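Local coordinates for uncharacterized protein (Enterococcus faecalis, PDB 3CLQ) that is of unknown function but may act as the AllG subunit of an oxamate carbamoyltransferase, at residues B[44-49]-B[106-111]; B[96-101]-B[277-282]; B[259-264]-B[304-309]; B[311-316]-B[363-368]; B[383-388]-B[400-405]. One frame throughout, in Å; residues are numbered along the deposited sequence.

Interaction 1: residues B[44-49]-B[106-111]; sequences TTILHA and AGVTSP
Ala49 N donates to Ala106 O over 2.9 Å, the shortest bond between the two segments whose geometry is sound, with its N-H pointing well at the oxygen (161°). Two residues back along the strand, Leu47 N reaches Thr109 O at 3.0 Å and nearly straight. The return bond, from Thr109 N to Leu47 O, is less certain because that oxygen is modelled too close to a neighbour. Leu47 and Thr109 thus form a single antiparallel hydrogen-bonded pair. With CG of Leu47 turned beside its own backbone N (chi1 -40°), the leucine branch leans over the bridge and places CG 3.5 Å from Thr109 O. Thr109 OG1 turns back to Gly107 O (2.8 Å), which ties down the bend leading into the bridge. Farther along, Pro111 lays its CD 3.3 Å from Thr45 O, replacing with a methylene the N-H that proline lacks. Ile46 sets its CG2 alongside Ser110 CB at 4.1 Å. The imidazole of His48 leads away from the loop, and its ND1 holds Ala49 O at 2.7 Å with the oxygen close to the ring plane, a bond that fixes the ring's rotation. Ile46, Val108 and Ser110 also meet helix 60-73, whereas Leu47 packs on Met38 and Ser94. Strand 45-48 pairs in parallel with 92-95, and helices 60-73 and 79-87 lie between them in sequence; the loop 106-111 therefore lines the other edge of a strand from a beta-alpha-beta unit.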
# COMPACT_ATOMS: atom_id res chain seq x y z
N THR B 44 -2.37 16.27 -36.80
CA THR B 44 -2.45 15.08 -37.62
C THR B 44 -1.31 14.13 -37.23
O THR B 44 -0.80 13.37 -38.06
CB THR B 44 -2.38 15.43 -39.14
OG1 THR B 44 -1.07 15.88 -39.48
CG2 THR B 44 -3.39 16.52 -39.48
N THR B 45 -0.91 14.17 -35.97
CA THR B 45 0.22 13.39 -35.51
C THR B 45 -0.30 12.40 -34.50
O THR B 45 -0.99 12.80 -33.57
CB THR B 45 1.24 14.28 -34.78
OG1 THR B 45 2.19 14.80 -35.70
CG2 THR B 45 1.99 13.48 -33.75
N ILE B 46 -0.01 11.12 -34.66
CA ILE B 46 -0.35 10.21 -33.57
C ILE B 46 0.75 9.24 -33.17
O ILE B 46 1.49 8.72 -34.02
CB ILE B 46 -1.76 9.56 -33.68
CG1 ILE B 46 -1.74 8.28 -34.46
CG2 ILE B 46 -2.79 10.52 -34.28
CD1 ILE B 46 -3.14 7.77 -34.65
N LEU B 47 0.86 9.05 -31.86
CA LEU B 47 1.96 8.33 -31.24
C LEU B 47 1.53 6.94 -30.82
O LEU B 47 0.38 6.72 -30.46
CB LEU B 47 2.46 9.07 -29.99
CG LEU B 47 2.51 10.59 -30.15
CD1 LEU B 47 3.26 11.24 -29.02
CD2 LEU B 47 3.16 10.95 -31.49
N HIS B 48 2.49 6.03 -30.83
CA HIS B 48 2.27 4.63 -30.50
C HIS B 48 3.43 4.15 -29.61
O HIS B 48 4.44 4.84 -29.50
CB HIS B 48 2.26 3.82 -31.80
CG HIS B 48 3.50 4.00 -32.62
ND1 HIS B 48 4.63 3.23 -32.44
CD2 HIS B 48 3.80 4.86 -33.62
CE1 HIS B 48 5.57 3.61 -33.30
NE2 HIS B 48 5.09 4.60 -34.02
N ALA B 49 3.30 2.96 -29.02
CA ALA B 49 4.41 2.37 -28.28
C ALA B 49 5.49 1.73 -29.19
O ALA B 49 5.26 1.54 -30.38
CB ALA B 49 3.89 1.34 -27.28
N ALA B 106 -0.67 -0.52 -26.53
CA ALA B 106 -0.64 0.03 -27.89
C ALA B 106 -0.04 1.44 -27.82
O ALA B 106 0.60 1.91 -28.77
CB ALA B 106 -2.03 0.04 -28.50
N GLY B 107 -0.24 2.09 -26.69
CA GLY B 107 0.45 3.34 -26.38
C GLY B 107 -0.03 4.51 -27.21
O GLY B 107 0.53 5.61 -27.15
N VAL B 108 -1.09 4.28 -27.98
CA VAL B 108 -1.54 5.31 -28.91
C VAL B 108 -1.90 6.55 -28.13
O VAL B 108 -2.52 6.47 -27.07
CB VAL B 108 -2.73 4.86 -29.75
CG1 VAL B 108 -3.18 6.01 -30.63
CG2 VAL B 108 -2.32 3.69 -30.60
N THR B 109 -1.50 7.69 -28.66
CA THR B 109 -1.68 8.95 -27.97
C THR B 109 -1.88 10.04 -29.00
O THR B 109 -1.00 10.28 -29.83
CB THR B 109 -0.48 9.22 -27.06
OG1 THR B 109 -0.30 8.08 -26.23
CG2 THR B 109 -0.67 10.43 -26.20
N SER B 110 -3.05 10.67 -28.99
CA SER B 110 -3.40 11.64 -30.00
C SER B 110 -3.59 13.00 -29.38
O SER B 110 -3.86 13.08 -28.20
CB SER B 110 -4.69 11.21 -30.69
OG SER B 110 -5.82 11.58 -29.93
N PRO B 111 -3.46 14.07 -30.17
CA PRO B 111 -3.44 15.46 -29.68
C PRO B 111 -4.40 15.79 -28.55
O PRO B 111 -4.03 16.57 -27.67
CB PRO B 111 -3.79 16.25 -30.92
CG PRO B 111 -3.22 15.45 -32.03
CD PRO B 111 -3.33 14.01 -31.63

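Interaction 2: residues B[96-101]-B[277-282]; sequences CHEHDA and NHWFTG
The Trp279 indole is met at its edge: Glu98 OE1 and His97 CB both lie near the ring plane, the first at the pyrrole nitrogen and the second at the benzene end. On the carboxylate side the match is close to flat, for the Glu98 and indole planes differ by only 25°. Trp279 NE1 donates to Glu98 OE1 over 2.8 Å with an N-H...O angle of 163°, and the oxygen accepts with its anti lone pair, the one turned from its sister oxygen. An extended chain beyond CG carries the Glu98 carboxylate out to this point. Across the glutamate lies the Asn277 amide, stacked on it with planes 6° apart and with Asn277 CG 3.5 Å from Glu98 CG. At the other end of the indole, Trp279 CH2 touches His97 CB at 3.6 Å, and the two side chains cross at about a right angle. Ala101 O lies over one face of the His97 ring, toward its rim. Both His97 and Glu98 belong to a short 3-10 segment, 96-98, that follows strand 92-95; segment 277-282 runs into strand 280-283, within this chain an outermost strand of a four-stranded antiparallel sheet. The turn is gathered on Cys96 O, which receives His99 N at 2.9 Å and Ala101 N at 2.8 Å from opposite faces of its carbonyl plane. This double grip fixes the bend from which His97 and Glu98 extend toward the tryptophan. Pro52 touches both Glu98 and Trp279, while Arg270 and Thr259, from the sheet's inner strands, contact both His97 and Trp279.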
# COMPACT_ATOMS: atom_id res chain seq x y z
N CYS B 96 6.21 7.29 -29.05
CA CYS B 96 6.23 8.10 -27.86
C CYS B 96 7.65 8.45 -27.49
O CYS B 96 7.94 9.57 -27.03
CB CYS B 96 5.61 7.34 -26.71
SG CYS B 96 3.90 6.98 -26.97
N HIS B 97 8.55 7.49 -27.64
CA HIS B 97 9.88 7.72 -27.15
C HIS B 97 10.57 8.88 -27.81
O HIS B 97 11.40 9.53 -27.19
CB HIS B 97 10.72 6.48 -27.19
CG HIS B 97 10.80 5.80 -25.87
ND1 HIS B 97 9.99 4.74 -25.53
CD2 HIS B 97 11.53 6.09 -24.77
CE1 HIS B 97 10.26 4.37 -24.29
NE2 HIS B 97 11.18 5.17 -23.81
N GLU B 98 10.17 9.18 -29.04
CA GLU B 98 10.81 10.24 -29.79
C GLU B 98 10.17 11.59 -29.55
O GLU B 98 10.56 12.59 -30.15
CB GLU B 98 10.80 9.90 -31.25
CG GLU B 98 11.67 8.72 -31.57
CD GLU B 98 11.82 8.55 -33.05
OE1 GLU B 98 12.35 7.50 -33.46
OE2 GLU B 98 11.41 9.47 -33.80
N HIS B 99 9.19 11.62 -28.64
CA HIS B 99 8.59 12.87 -28.18
C HIS B 99 8.60 12.92 -26.67
O HIS B 99 7.71 13.49 -26.04
CB HIS B 99 7.17 12.99 -28.69
CG HIS B 99 7.09 13.13 -30.18
ND1 HIS B 99 7.04 14.36 -30.81
CD2 HIS B 99 7.08 12.20 -31.16
CE1 HIS B 99 6.97 14.18 -32.11
NE2 HIS B 99 7.00 12.88 -32.35
N ASP B 100 9.61 12.29 -26.08
CA ASP B 100 9.81 12.37 -24.65
C ASP B 100 8.59 11.84 -23.91
O ASP B 100 8.31 12.26 -22.80
CB ASP B 100 10.12 13.82 -24.24
CG ASP B 100 11.49 14.28 -24.75
OD1 ASP B 100 12.33 13.39 -25.02
OD2 ASP B 100 11.74 15.50 -24.88
N ALA B 101 7.85 10.92 -24.53
CA ALA B 101 6.72 10.31 -23.84
C ALA B 101 6.93 8.80 -23.76
O ALA B 101 7.91 8.30 -24.29
CB ALA B 101 5.43 10.62 -24.57
N ASN B 277 17.85 9.26 -31.25
CA ASN B 277 16.82 8.28 -31.55
C ASN B 277 17.36 7.16 -32.44
O ASN B 277 16.65 6.64 -33.29
CB ASN B 277 15.58 8.96 -32.15
CG ASN B 277 14.90 9.92 -31.17
OD1 ASN B 277 14.88 9.69 -29.96
ND2 ASN B 277 14.33 11.00 -31.69
N HIS B 278 18.62 6.81 -32.23
CA HIS B 278 19.23 5.64 -32.86
C HIS B 278 18.70 4.35 -32.20
O HIS B 278 18.94 4.11 -31.02
CB HIS B 278 20.76 5.71 -32.76
CG HIS B 278 21.46 4.92 -33.82
ND1 HIS B 278 21.35 3.54 -33.93
CD2 HIS B 278 22.25 5.31 -34.85
CE1 HIS B 278 22.06 3.11 -34.96
NE2 HIS B 278 22.62 4.17 -35.53
N TRP B 279 17.96 3.55 -32.96
CA TRP B 279 17.23 2.40 -32.42
C TRP B 279 17.92 1.10 -32.79
O TRP B 279 18.40 0.96 -33.90
CB TRP B 279 15.82 2.34 -33.01
CG TRP B 279 14.91 3.39 -32.53
CD1 TRP B 279 14.60 4.55 -33.15
CD2 TRP B 279 14.17 3.38 -31.29
NE1 TRP B 279 13.72 5.28 -32.40
CE2 TRP B 279 13.44 4.58 -31.25
CE3 TRP B 279 14.06 2.48 -30.23
CZ2 TRP B 279 12.60 4.91 -30.17
CZ3 TRP B 279 13.23 2.80 -29.17
CH2 TRP B 279 12.52 4.01 -29.15
N PHE B 280 17.95 0.15 -31.88
CA PHE B 280 18.41 -1.19 -32.19
C PHE B 280 17.24 -2.11 -31.99
O PHE B 280 16.61 -2.09 -30.94
CB PHE B 280 19.57 -1.56 -31.28
CG PHE B 280 20.78 -0.72 -31.51
CD1 PHE B 280 21.67 -1.03 -32.51
CD2 PHE B 280 20.99 0.42 -30.75
CE1 PHE B 280 22.78 -0.23 -32.74
CE2 PHE B 280 22.10 1.23 -30.98
CZ PHE B 280 22.99 0.90 -31.97
N THR B 281 16.96 -2.93 -33.00
CA THR B 281 15.67 -3.58 -33.14
C THR B 281 15.80 -5.08 -33.37
O THR B 281 16.68 -5.56 -34.12
CB THR B 281 14.89 -2.99 -34.34
OG1 THR B 281 15.73 -2.97 -35.53
CG2 THR B 281 14.43 -1.58 -34.01
N GLY B 282 14.92 -5.83 -32.73
CA GLY B 282 14.86 -7.26 -33.01
C GLY B 282 13.41 -7.66 -33.00
O GLY B 282 12.53 -6.83 -32.83

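Interaction 3: residues B[259-264]-B[304-309]; sequences TMCRNG and MGDSAI
The Arg262 guanidinium lies between Ala308 CB, 3.5 Å above one face and offset toward the rim, and the Met304 carbonyl carbon over the opposite face. Its NH2 donates to Gly305 O at 2.7 Å, tilted 18° from the guanidinium plane, and also makes a weak bond to Ser307 OG. Gly305 O is gripped twice by the same residue, because Arg262 N reaches it at 3.2 Å from the other face of the carbonyl plane. A sharp bend at chi2 (-92°) folds the arginine back over its partner strand and makes this double hold possible; CG passes 3.5 Å from Met304 CA on the way. Gly305 N to Arg262 O (2.9 Å) completes the antiparallel hydrogen-bonded pair. Asn263 and selenomethionine Met304 form the adjoining non-hydrogen-bonded pair, with Met304 CG against Gly264 N at 3.4 Å. Beyond the strand pairing, a type I turn from Asp306 to Ile309 presents Ala308 CB to Met260 O, 3.5 Å away. Within this chain strand 304-305 is an outermost strand of the antiparallel sheet, next to 257-263, and leads through the turn into helix 309-313. Arg262 NE is held from just before the second segment by a salt bridge to Asp303. Ser307 and Ile309 rest on helix 234-247, and strand 383-388 lies against Arg262 and Ala308.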
# COMPACT_ATOMS: atom_id res chain seq x y z
N THR B 259 16.32 2.81 -22.90
CA THR B 259 14.98 2.54 -23.39
C THR B 259 14.83 1.03 -23.70
O THR B 259 15.69 0.43 -24.37
CB THR B 259 14.70 3.28 -24.75
OG1 THR B 259 14.69 4.71 -24.56
CG2 THR B 259 13.38 2.83 -25.37
N MSE B 260 13.76 0.42 -23.23
CA MSE B 260 13.38 -0.87 -23.76
C MSE B 260 11.92 -0.73 -24.08
O MSE B 260 11.15 -0.28 -23.23
CB MSE B 260 13.62 -2.02 -22.77
CG MSE B 260 15.09 -2.37 -22.60
SE MSE B 260 15.43 -4.01 -21.55
CE MSE B 260 14.28 -3.49 -20.03
N CYS B 261 11.54 -1.07 -25.31
CA CYS B 261 10.16 -0.91 -25.72
C CYS B 261 9.82 -1.83 -26.87
O CYS B 261 10.70 -2.36 -27.54
CB CYS B 261 9.85 0.54 -26.09
SG CYS B 261 10.82 1.13 -27.46
N ARG B 262 8.52 -2.02 -27.08
CA ARG B 262 8.07 -2.93 -28.11
C ARG B 262 6.73 -2.45 -28.67
O ARG B 262 6.00 -1.72 -27.99
CB ARG B 262 7.96 -4.35 -27.56
CG ARG B 262 7.32 -4.43 -26.22
CD ARG B 262 8.35 -4.37 -25.11
NE ARG B 262 7.86 -5.10 -23.95
CZ ARG B 262 7.15 -4.56 -22.96
NH1 ARG B 262 6.72 -5.31 -21.96
NH2 ARG B 262 6.85 -3.27 -22.98
N ASN B 263 6.44 -2.83 -29.91
CA ASN B 263 5.23 -2.42 -30.61
C ASN B 263 4.42 -3.59 -31.16
O ASN B 263 3.70 -3.45 -32.13
CB ASN B 263 5.57 -1.44 -31.76
CG ASN B 263 6.51 -2.04 -32.78
OD1 ASN B 263 6.56 -3.25 -32.98
ND2 ASN B 263 7.28 -1.19 -33.44
N GLY B 264 4.56 -4.76 -30.53
CA GLY B 264 3.76 -5.91 -30.91
C GLY B 264 4.38 -6.67 -32.06
O GLY B 264 3.92 -7.76 -32.41
N MSE B 304 4.25 -6.22 -26.29
CA MSE B 304 3.89 -4.89 -26.79
C MSE B 304 3.70 -3.85 -25.67
O MSE B 304 3.01 -4.11 -24.69
CB MSE B 304 2.60 -4.98 -27.62
CG MSE B 304 2.20 -3.69 -28.33
SE MSE B 304 0.39 -3.78 -29.12
CE MSE B 304 -0.57 -4.34 -27.50
N GLY B 305 4.31 -2.68 -25.82
CA GLY B 305 4.09 -1.56 -24.91
C GLY B 305 5.36 -0.84 -24.50
O GLY B 305 6.46 -1.33 -24.75
N ASP B 306 5.24 0.32 -23.88
CA ASP B 306 6.44 1.01 -23.43
C ASP B 306 6.76 0.70 -21.96
O ASP B 306 7.75 1.18 -21.40
CB ASP B 306 6.33 2.50 -23.67
CG ASP B 306 6.51 2.87 -25.13
OD1 ASP B 306 5.92 3.89 -25.54
OD2 ASP B 306 7.21 2.13 -25.88
N SER B 307 5.93 -0.14 -21.35
CA SER B 307 5.98 -0.38 -19.91
C SER B 307 7.29 -0.97 -19.46
O SER B 307 7.53 -1.06 -18.27
CB SER B 307 4.84 -1.32 -19.49
OG SER B 307 4.73 -2.39 -20.42
N ALA B 308 8.13 -1.38 -20.40
CA ALA B 308 9.37 -2.05 -20.06
C ALA B 308 10.43 -1.03 -19.67
O ALA B 308 11.56 -1.38 -19.37
CB ALA B 308 9.86 -2.87 -21.25
N ILE B 309 10.05 0.25 -19.67
CA ILE B 309 10.98 1.29 -19.27
C ILE B 309 11.18 1.11 -17.78
O ILE B 309 12.20 1.47 -17.18
CB ILE B 309 10.40 2.70 -19.57
CG1 ILE B 309 11.46 3.77 -19.37
CG2 ILE B 309 9.11 2.97 -18.76
CD1 ILE B 309 12.37 3.93 -20.55

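Interaction 4: residues B[311-316]-B[363-368]; sequences ETYGVG and MGIPTG
Tyr313 and Ile365 approach each other obliquely, the methyl CD1 of the isoleucine meeting Tyr313 CE2 at 3.7 Å and neither squarely over the ring's face nor at its edge. The aromatic group starts off away from strand 363-368, yet with its CG trans to the backbone N (chi1 179°) the ring swings round so that its CD2-CE2 side comes alongside the isoleucine. Ile365 answers with CG1 set between its own N and carbonyl carbon (chi1 50°), a setting that sends CD1 to the tyrosine and leaves CB and CG2 beside Gly314, just past the helix. There Gly314 O lies 3.4 Å from Ile365 CB and 3.6 Å from Pro366 CD, wedged between the two side chains. Thr367 comes from the next position along the strand: its methyl CG2 touches Tyr313 O at 3.4 Å, while its OG1 is engaged by Lys350 O of the adjacent strand. Backbone also meets backbone: Gly314 adopts a positive phi (130°), and its CA lies 3.3 Å from Pro366 O. The two segments share no hydrogen bond; they meet by van der Waals contact. Helix 234-247 packs on Tyr313, and Thr367 rests on helix 6-23. Gly314 is the first residue past helix 309-313 to leave helical geometry, and the arrangement is that of a glycine-terminated helix end laid against the central strand, 363-369, of a three-stranded antiparallel sheet.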
# COMPACT_ATOMS: atom_id res chain seq x y z
N GLU B 311 11.44 -1.87 -16.04
CA GLU B 311 12.61 -2.68 -15.76
C GLU B 311 13.89 -2.01 -16.24
O GLU B 311 14.97 -2.29 -15.70
CB GLU B 311 12.45 -4.07 -16.34
CG GLU B 311 11.15 -4.23 -17.09
CD GLU B 311 10.13 -5.06 -16.34
OE1 GLU B 311 10.55 -5.95 -15.57
OE2 GLU B 311 8.91 -4.85 -16.53
N THR B 312 13.78 -1.12 -17.24
CA THR B 312 14.97 -0.37 -17.67
C THR B 312 15.47 0.50 -16.53
O THR B 312 16.66 0.75 -16.45
CB THR B 312 14.77 0.56 -18.91
OG1 THR B 312 14.33 -0.19 -20.04
CG2 THR B 312 16.08 1.23 -19.29
N TYR B 313 14.55 0.93 -15.66
CA TYR B 313 14.81 1.81 -14.52
C TYR B 313 15.29 1.04 -13.28
O TYR B 313 16.04 1.57 -12.46
CB TYR B 313 13.53 2.57 -14.13
CG TYR B 313 13.70 3.49 -12.92
CD1 TYR B 313 14.39 4.70 -13.03
CD2 TYR B 313 13.21 3.15 -11.68
CE1 TYR B 313 14.57 5.53 -11.93
CE2 TYR B 313 13.36 3.96 -10.58
CZ TYR B 313 14.04 5.15 -10.70
OH TYR B 313 14.17 5.97 -9.59
N GLY B 314 14.81 -0.18 -13.12
CA GLY B 314 15.23 -1.04 -12.03
C GLY B 314 14.01 -1.59 -11.34
O GLY B 314 14.11 -2.33 -10.37
N VAL B 315 12.83 -1.24 -11.85
CA VAL B 315 11.65 -1.72 -11.20
C VAL B 315 10.87 -2.74 -12.07
O VAL B 315 11.44 -3.32 -13.00
CB VAL B 315 10.90 -0.53 -10.56
CG1 VAL B 315 9.77 -0.04 -11.41
CG2 VAL B 315 10.45 -0.92 -9.21
N GLY B 316 9.60 -3.04 -11.78
CA GLY B 316 8.92 -4.11 -12.53
C GLY B 316 9.49 -5.50 -12.26
O GLY B 316 9.65 -5.91 -11.11
N MSE B 363 18.27 -3.90 -0.37
CA MSE B 363 19.19 -3.58 -1.45
C MSE B 363 18.50 -2.57 -2.36
O MSE B 363 17.29 -2.57 -2.47
CB MSE B 363 19.67 -4.82 -2.22
CG MSE B 363 18.65 -5.44 -3.13
SE MSE B 363 19.34 -6.61 -4.59
CE MSE B 363 17.90 -6.39 -5.87
N GLY B 364 19.28 -1.68 -2.96
CA GLY B 364 18.73 -0.72 -3.90
C GLY B 364 18.38 -1.48 -5.17
O GLY B 364 19.04 -2.45 -5.54
N ILE B 365 17.32 -1.05 -5.84
CA ILE B 365 16.96 -1.69 -7.08
C ILE B 365 18.16 -1.70 -8.05
O ILE B 365 19.02 -0.82 -7.97
CB ILE B 365 15.78 -1.01 -7.69
CG1 ILE B 365 16.03 0.50 -7.74
CG2 ILE B 365 14.59 -1.28 -6.83
CD1 ILE B 365 15.06 1.26 -8.64
N PRO B 366 18.24 -2.70 -8.95
CA PRO B 366 19.40 -2.79 -9.83
C PRO B 366 19.27 -1.85 -11.00
O PRO B 366 18.37 -2.01 -11.83
CB PRO B 366 19.40 -4.23 -10.30
CG PRO B 366 18.00 -4.74 -10.05
CD PRO B 366 17.25 -3.76 -9.21
N THR B 367 20.18 -0.88 -11.08
CA THR B 367 20.07 0.19 -12.06
C THR B 367 21.19 0.20 -13.10
O THR B 367 22.36 0.06 -12.76
CB THR B 367 20.17 1.54 -11.37
OG1 THR B 367 19.76 1.41 -10.02
CG2 THR B 367 19.31 2.55 -12.07
N GLY B 368 20.81 0.44 -14.36
CA GLY B 368 21.77 0.69 -15.41
C GLY B 368 22.19 -0.59 -16.09
O GLY B 368 23.32 -1.05 -15.92

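Interaction 5: residues B[383-388]-B[400-405]; sequences INTAIA and GLTNPP
Four backbone hydrogen bonds join Ile383 and Thr385 to Thr402 and Gly400. Ile383 N gives to Thr402 O at 3.0 Å and Thr402 N returns to Ile383 O at 2.8 Å; Thr385 N and Gly400 O, like Gly400 N and Thr385 O, stand 3.1 Å apart. All four N-H groups point within 15° of straight at their acceptors. Between these two hydrogen-bonded pairs sits the non-hydrogen-bonded pair Asn384 and Leu401, where weaker CA-H...O contacts run from Leu401 CA to Ile383 O and from Asn384 CA to Gly400 O. Apolar contacts gather on the face that carries Ile383, Thr385 and Thr402. Ile383 and Thr402 lie side by side, with CG1 of the isoleucine 3.8 Å from CG2 of the threonine. The same Thr402 methyl meets Thr385 CG2 at 3.7 Å, both methyls sitting between their own backbone N and carbonyl carbon, so that the two threonines touch by carbon while their hydroxyls find partners elsewhere: Thr385 OG1 takes Ala386 O and Thr402 OG1 takes Arg286 O. The other face holds one amide contact, Asn384 ND2 lying 3.7 Å from Leu401 CB. The short segments 383-388 and 400-402 run 125° apart, well short of antiparallel, within the beta hairpin 383-388 with 396-402. Ile383 and Thr385 meet Arg262 of strand 257-263; Pro404, in the loop after the hairpin, meets Met260 of the same strand, and the chain then passes into helix 407-419.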
# COMPACT_ATOMS: atom_id res chain seq x y z
N ILE B 383 11.82 -9.43 -18.07
CA ILE B 383 10.71 -8.51 -17.88
C ILE B 383 9.40 -9.24 -17.66
O ILE B 383 9.10 -10.21 -18.34
CB ILE B 383 10.61 -7.47 -19.00
CG1 ILE B 383 9.20 -7.37 -19.52
CG2 ILE B 383 11.52 -7.79 -20.17
CD1 ILE B 383 9.15 -6.49 -20.72
N ASN B 384 8.64 -8.82 -16.66
CA ASN B 384 7.33 -9.39 -16.41
C ASN B 384 6.32 -8.43 -17.00
O ASN B 384 6.39 -7.22 -16.75
CB ASN B 384 7.07 -9.54 -14.90
CG ASN B 384 7.83 -10.74 -14.25
OD1 ASN B 384 8.13 -10.70 -13.03
ND2 ASN B 384 8.09 -11.80 -15.02
N THR B 385 5.39 -8.94 -17.78
CA THR B 385 4.45 -8.08 -18.47
C THR B 385 3.14 -8.83 -18.68
O THR B 385 3.08 -10.07 -18.53
CB THR B 385 5.02 -7.63 -19.84
OG1 THR B 385 3.96 -7.13 -20.65
CG2 THR B 385 5.64 -8.80 -20.58
N ALA B 386 2.09 -8.09 -19.01
CA ALA B 386 0.79 -8.69 -19.32
C ALA B 386 0.82 -9.38 -20.68
O ALA B 386 1.45 -8.87 -21.62
CB ALA B 386 -0.31 -7.64 -19.29
N ILE B 387 0.15 -10.53 -20.80
CA ILE B 387 -0.07 -11.12 -22.12
C ILE B 387 -1.42 -10.68 -22.72
O ILE B 387 -2.46 -10.70 -22.05
CB ILE B 387 0.17 -12.66 -22.14
CG1 ILE B 387 -0.90 -13.42 -21.38
CG2 ILE B 387 1.47 -13.03 -21.44
CD1 ILE B 387 -0.42 -14.79 -20.98
N ALA B 388 -1.39 -10.22 -23.96
CA ALA B 388 -2.55 -9.57 -24.56
C ALA B 388 -3.02 -10.36 -25.76
O ALA B 388 -2.21 -10.86 -26.53
CB ALA B 388 -2.20 -8.16 -24.98
N GLY B 400 3.00 -13.02 -17.68
CA GLY B 400 4.16 -13.89 -17.61
C GLY B 400 5.48 -13.23 -17.87
O GLY B 400 5.53 -12.02 -18.03
N LEU B 401 6.54 -14.04 -17.94
CA LEU B 401 7.93 -13.60 -18.16
C LEU B 401 8.36 -13.56 -19.65
O LEU B 401 8.09 -14.48 -20.44
CB LEU B 401 8.87 -14.50 -17.37
CG LEU B 401 10.41 -14.43 -17.48
CD1 LEU B 401 11.04 -15.11 -16.27
CD2 LEU B 401 10.95 -15.09 -18.75
N THR B 402 9.05 -12.50 -20.03
CA THR B 402 9.57 -12.40 -21.38
C THR B 402 11.00 -11.81 -21.38
O THR B 402 11.53 -11.43 -20.34
CB THR B 402 8.59 -11.61 -22.28
OG1 THR B 402 8.83 -11.94 -23.65
CG2 THR B 402 8.72 -10.11 -22.08
N ASN B 403 11.65 -11.77 -22.53
CA ASN B 403 12.95 -11.11 -22.60
C ASN B 403 13.08 -10.28 -23.88
O ASN B 403 12.29 -10.44 -24.81
CB ASN B 403 14.11 -12.12 -22.49
CG ASN B 403 13.96 -13.09 -21.29
OD1 ASN B 403 13.17 -14.03 -21.32
ND2 ASN B 403 14.76 -12.88 -20.25
N PRO B 404 14.04 -9.35 -23.92
CA PRO B 404 14.37 -8.79 -25.21
C PRO B 404 15.10 -9.87 -25.98
O PRO B 404 15.52 -10.84 -25.37
CB PRO B 404 15.34 -7.65 -24.87
CG PRO B 404 15.25 -7.46 -23.41
CD PRO B 404 14.86 -8.77 -22.84
N PRO B 405 15.23 -9.73 -27.31
CA PRO B 405 15.95 -10.71 -28.12
C PRO B 405 17.47 -10.48 -28.10
O PRO B 405 17.92 -9.35 -28.06
CB PRO B 405 15.40 -10.45 -29.52
CG PRO B 405 15.09 -9.00 -29.53
CD PRO B 405 14.69 -8.63 -28.12

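How the interactions relate
Interaction 3 is the hub, about 7 Å from the chain's centre, and touches all four others. Its neighbours 2 and 5 have centres 10 Å away: Trp279 CZ3 packs on Cys261 SG at 3.4 Å, and Met260 SE lies 3.9 Å from Pro404 CG. Interactions 2 and 3 both reach the same antiparallel sheet, interaction 2 through 277-282. Interaction 1 joins interaction 2 through a probable hydrogen bond, His48 O to Cys96 N (3.1 Å), and reaches interaction 3 through Ala49 CB and Gly305 CA (3.8 Å). Helix 309-313 follows interaction 3 into interaction 4, which meets interaction 5 at Glu311. Interactions 1 and 4 lie on opposite sides of the centre, about 27 Å apart between centres.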